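Local coordinates for protein carbonic anhydrase (Porphyridium purpureum, PDB 1DDZ) that probably catalyses the reversible hydration of carbon dioxide to hydrogencarbonate and a proton, as a zinc-dependent beta-class carbonic anhydrase, at residues A[92-96]-A[112-116]; A[389-393]-A[406-410]. One frame throughout, in Å; residues are numbered along the deposited sequence.

The two contacts come from the two carbonic anhydrase repeats of one chain, interaction 1 from the first and interaction 2 from the second, yet both flank the same zinc ion, the one held by C328, D330, H384 and C387. Their centres are about 15 Å apart. In interaction 1 the F93 side chain comes within about 3 Å of that of D330 and about 6 Å of the metal; in interaction 2, the nearest approach of G389 to the zinc ion is about 5 Å. Y115 joins the two: its ring meets F93 in interaction 1, and its CE1 packs 4.0 Å from CB of A392 in interaction 2. Side chains of the first repeat thus lie beside the second repeat's metal site.

Interaction 1: residues A[92-96]-A[112-116]; sequences VFVHR and VLQYA
Strand 92-97, the outermost of the five strands that the first carbonic anhydrase repeat gives to its mixed sheet, packs here through F93 and H95 against helix 107-119, part of the alpha-beta-alpha fold. The two short segments run nearly antiparallel, at 171°, with their axes 9.8 Å apart. Alternate strand residues, F93 and H95, point toward the helix, whereas V94 points away and packs on A81; its backbone bonds to A329 of the second repeat. F93 carries most of the contact: a nearly extended chi1 (-161°) takes the ring out to V112, Y115 and A116, which meet it obliquely. Its CZ comes 3.3 Å from CD2 of Y115. These two side chains cross at about a right angle, yet their ring planes differ by only 22° and are slid so far apart that they barely overlap; Y115 also stacks with Y119. CD2 of the phenylalanine rests 3.9 Å from CB of A116, where a small residue lets the aromatic ring lie close to the helix. The ring also touches D330 and I352, so a flat, apolar group suits a place between the helix and a metal site. With an alanine here the ring contacts go, and a gap would probably open between Y115, V112 and D330. Beta-branched V112 serves both strand residues: its CG1 lies 3.8 Å from CE2 of F93. H95 combines an apolar CB with a polar ring, whose ND1 hydrogen-bonds to R350 O of the second repeat. On the V112 side, CG1 meets H95 CB at 3.8 Å, and CG2 stands 3.9 Å from H95 ND1.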
# COMPACT_ATOMS: atom_id res chain seq x y z
N VAL A 92 17.86 -13.60 13.04
CA VAL A 92 17.40 -13.22 11.72
C VAL A 92 16.11 -12.43 11.86
O VAL A 92 15.17 -12.89 12.47
CB VAL A 92 17.12 -14.44 10.85
CG1 VAL A 92 16.75 -14.00 9.43
CG2 VAL A 92 18.34 -15.35 10.81
N PHE A 93 16.09 -11.21 11.31
CA PHE A 93 14.92 -10.33 11.32
C PHE A 93 14.05 -10.80 10.14
O PHE A 93 14.47 -10.70 8.99
CB PHE A 93 15.38 -8.90 11.11
CG PHE A 93 14.39 -7.87 11.54
CD1 PHE A 93 14.01 -7.77 12.87
CD2 PHE A 93 13.86 -6.97 10.61
CE1 PHE A 93 13.12 -6.79 13.26
CE2 PHE A 93 12.98 -5.99 11.01
CZ PHE A 93 12.61 -5.90 12.33
N VAL A 94 12.84 -11.26 10.41
CA VAL A 94 11.98 -11.83 9.37
C VAL A 94 10.73 -11.07 8.95
O VAL A 94 9.98 -10.56 9.77
CB VAL A 94 11.52 -13.25 9.79
CG1 VAL A 94 10.71 -13.89 8.70
CG2 VAL A 94 12.71 -14.14 10.13
N HIS A 95 10.52 -11.03 7.63
CA HIS A 95 9.32 -10.42 7.06
C HIS A 95 8.75 -11.55 6.19
O HIS A 95 9.51 -12.26 5.52
CB HIS A 95 9.67 -9.21 6.19
CG HIS A 95 8.48 -8.57 5.53
ND1 HIS A 95 7.30 -8.32 6.19
CD2 HIS A 95 8.32 -8.06 4.28
CE1 HIS A 95 6.46 -7.69 5.39
NE2 HIS A 95 7.06 -7.52 4.22
N ARG A 96 7.45 -11.79 6.30
CA ARG A 96 6.81 -12.83 5.50
C ARG A 96 5.51 -12.33 4.94
O ARG A 96 4.72 -11.69 5.64
CB ARG A 96 6.54 -14.09 6.31
CG ARG A 96 7.78 -14.78 6.73
CD ARG A 96 7.47 -16.13 7.25
NE ARG A 96 8.69 -16.78 7.70
CZ ARG A 96 9.61 -17.32 6.91
NH1 ARG A 96 9.46 -17.31 5.59
NH2 ARG A 96 10.72 -17.82 7.44
N VAL A 112 9.72 -2.56 7.22
CA VAL A 112 10.57 -3.61 7.78
C VAL A 112 12.02 -3.42 7.28
O VAL A 112 13.00 -3.54 8.04
CB VAL A 112 10.07 -5.02 7.41
CG1 VAL A 112 11.16 -6.06 7.69
CG2 VAL A 112 8.88 -5.38 8.24
N LEU A 113 12.16 -3.11 5.99
CA LEU A 113 13.46 -2.84 5.37
C LEU A 113 14.19 -1.66 6.06
O LEU A 113 15.35 -1.78 6.44
CB LEU A 113 13.26 -2.46 3.89
CG LEU A 113 14.22 -2.91 2.78
CD1 LEU A 113 14.22 -1.87 1.63
CD2 LEU A 113 15.61 -3.16 3.29
N GLN A 114 13.51 -0.52 6.17
CA GLN A 114 14.09 0.65 6.78
C GLN A 114 14.46 0.40 8.24
O GLN A 114 15.51 0.83 8.70
CB GLN A 114 13.19 1.86 6.63
CG GLN A 114 13.91 3.14 7.06
CD GLN A 114 13.18 4.39 6.65
OE1 GLN A 114 12.01 4.56 6.96
NE2 GLN A 114 13.88 5.28 5.97
N TYR A 115 13.61 -0.32 8.96
CA TYR A 115 13.89 -0.63 10.36
C TYR A 115 15.17 -1.48 10.41
O TYR A 115 16.11 -1.15 11.12
CB TYR A 115 12.72 -1.38 11.00
CG TYR A 115 12.86 -1.59 12.49
CD1 TYR A 115 12.51 -0.58 13.39
CD2 TYR A 115 13.33 -2.80 13.00
CE1 TYR A 115 12.62 -0.77 14.77
CE2 TYR A 115 13.45 -3.01 14.37
CZ TYR A 115 13.10 -1.99 15.26
OH TYR A 115 13.21 -2.17 16.63
N ALA A 116 15.21 -2.54 9.61
CA ALA A 116 16.37 -3.43 9.55
C ALA A 116 17.65 -2.68 9.18
O ALA A 116 18.70 -2.87 9.80
CB ALA A 116 16.12 -4.57 8.53

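Interaction 2: residues A[389-393]-A[406-410]; sequences GCAAA and LRHIR
The backbones of 389-393 and 406-410 come nearest at A393 and L406, whose CA atoms are 5.2 Å apart, as helices 388-392 and 407-414 pack together in the alpha-beta-alpha fold of the second carbonic anhydrase repeat. L406 lays its two methyl groups against G389 and A392. With CG beside its backbone N (chi1 -65°), CD2 comes 3.3 Å from G389 O, the carbonyl that accepts the backbone hydrogen bond of A393 N, while CD1 lies 3.8 Å from A392 CB. The small A393 suits a tight place: its CB meets CG2 of I409 at 3.5 Å, closer than usual van der Waals contact, and also touches L406 CB. I409 continues the apolar packing toward L433 of helix 426-447, which C390 also reaches through L430 and I434. Polar contact is made through water 1, which lies 2.6 Å from A393 O, to which it can donate, and accepts a weak bond from R407 NH1 at 3.1 Å. Both arginines also reach the second subunit, R407 NE bonding to its A447 O and R410 NH1 forming a salt bridge with its E14. R410 bends at chi2 and chi3, laying its CG 3.5 Å from A393 O and letting NE donate to water 1 at 2.7 Å.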
# COMPACT_ATOMS: atom_id res chain seq x y z
N GLY A 389 9.91 -2.57 17.85
CA GLY A 389 9.08 -1.76 16.96
C GLY A 389 8.17 -0.84 17.76
O GLY A 389 7.99 0.34 17.43
N CYS A 390 7.58 -1.39 18.82
CA CYS A 390 6.70 -0.62 19.69
C CYS A 390 7.49 0.41 20.47
O CYS A 390 7.02 1.52 20.64
CB CYS A 390 5.95 -1.53 20.65
SG CYS A 390 4.69 -2.51 19.81
N ALA A 391 8.69 0.05 20.91
CA ALA A 391 9.56 0.99 21.62
C ALA A 391 9.92 2.11 20.67
O ALA A 391 9.90 3.28 21.03
CB ALA A 391 10.82 0.30 22.08
N ALA A 392 10.21 1.74 19.42
CA ALA A 392 10.57 2.72 18.41
C ALA A 392 9.43 3.70 18.16
O ALA A 392 9.67 4.88 17.93
CB ALA A 392 10.98 2.00 17.10
N ALA A 393 8.20 3.22 18.25
CA ALA A 393 7.02 4.05 18.00
C ALA A 393 6.90 5.24 18.95
O ALA A 393 6.18 6.19 18.68
CB ALA A 393 5.77 3.21 18.08
N LEU A 406 4.76 3.29 12.03
CA LEU A 406 4.64 3.23 13.50
C LEU A 406 3.63 4.18 14.13
O LEU A 406 3.20 3.97 15.27
CB LEU A 406 6.02 3.40 14.16
CG LEU A 406 7.03 2.28 13.89
CD1 LEU A 406 8.41 2.61 14.43
CD2 LEU A 406 6.55 1.01 14.50
N ARG A 407 3.18 5.19 13.37
CA ARG A 407 2.19 6.14 13.87
C ARG A 407 0.91 5.44 14.33
O ARG A 407 0.16 5.96 15.15
CB ARG A 407 1.87 7.22 12.84
CG ARG A 407 2.87 8.34 12.82
CD ARG A 407 2.98 8.89 14.21
NE ARG A 407 3.67 10.17 14.28
CZ ARG A 407 4.75 10.40 15.01
NH1 ARG A 407 5.30 9.42 15.74
NH2 ARG A 407 5.26 11.63 15.07
N HIS A 408 0.70 4.23 13.83
CA HIS A 408 -0.45 3.45 14.22
C HIS A 408 -0.37 3.02 15.69
O HIS A 408 -1.40 2.93 16.38
CB HIS A 408 -0.59 2.24 13.30
CG HIS A 408 -1.22 2.56 11.98
ND1 HIS A 408 -0.50 2.63 10.81
CD2 HIS A 408 -2.49 2.89 11.66
CE1 HIS A 408 -1.29 3.00 9.83
NE2 HIS A 408 -2.51 3.17 10.32
N ILE A 409 0.86 2.78 16.17
CA ILE A 409 1.06 2.40 17.56
C ILE A 409 0.84 3.63 18.43
O ILE A 409 0.37 3.53 19.56
CB ILE A 409 2.44 1.80 17.81
CG1 ILE A 409 2.46 0.35 17.35
CG2 ILE A 409 2.79 1.84 19.28
CD1 ILE A 409 3.41 0.11 16.25
N ARG A 410 1.11 4.80 17.87
CA ARG A 410 0.89 6.05 18.58
C ARG A 410 -0.61 6.26 18.82
O ARG A 410 -1.01 6.75 19.87
CB ARG A 410 1.49 7.22 17.82
CG ARG A 410 2.94 7.48 18.17
CD ARG A 410 3.08 7.97 19.60
NE ARG A 410 4.01 9.08 19.63
CZ ARG A 410 3.68 10.35 19.83
NH1 ARG A 410 2.44 10.72 20.06
NH2 ARG A 410 4.61 11.27 19.65
O HOH W 1 6.44 8.77 18.58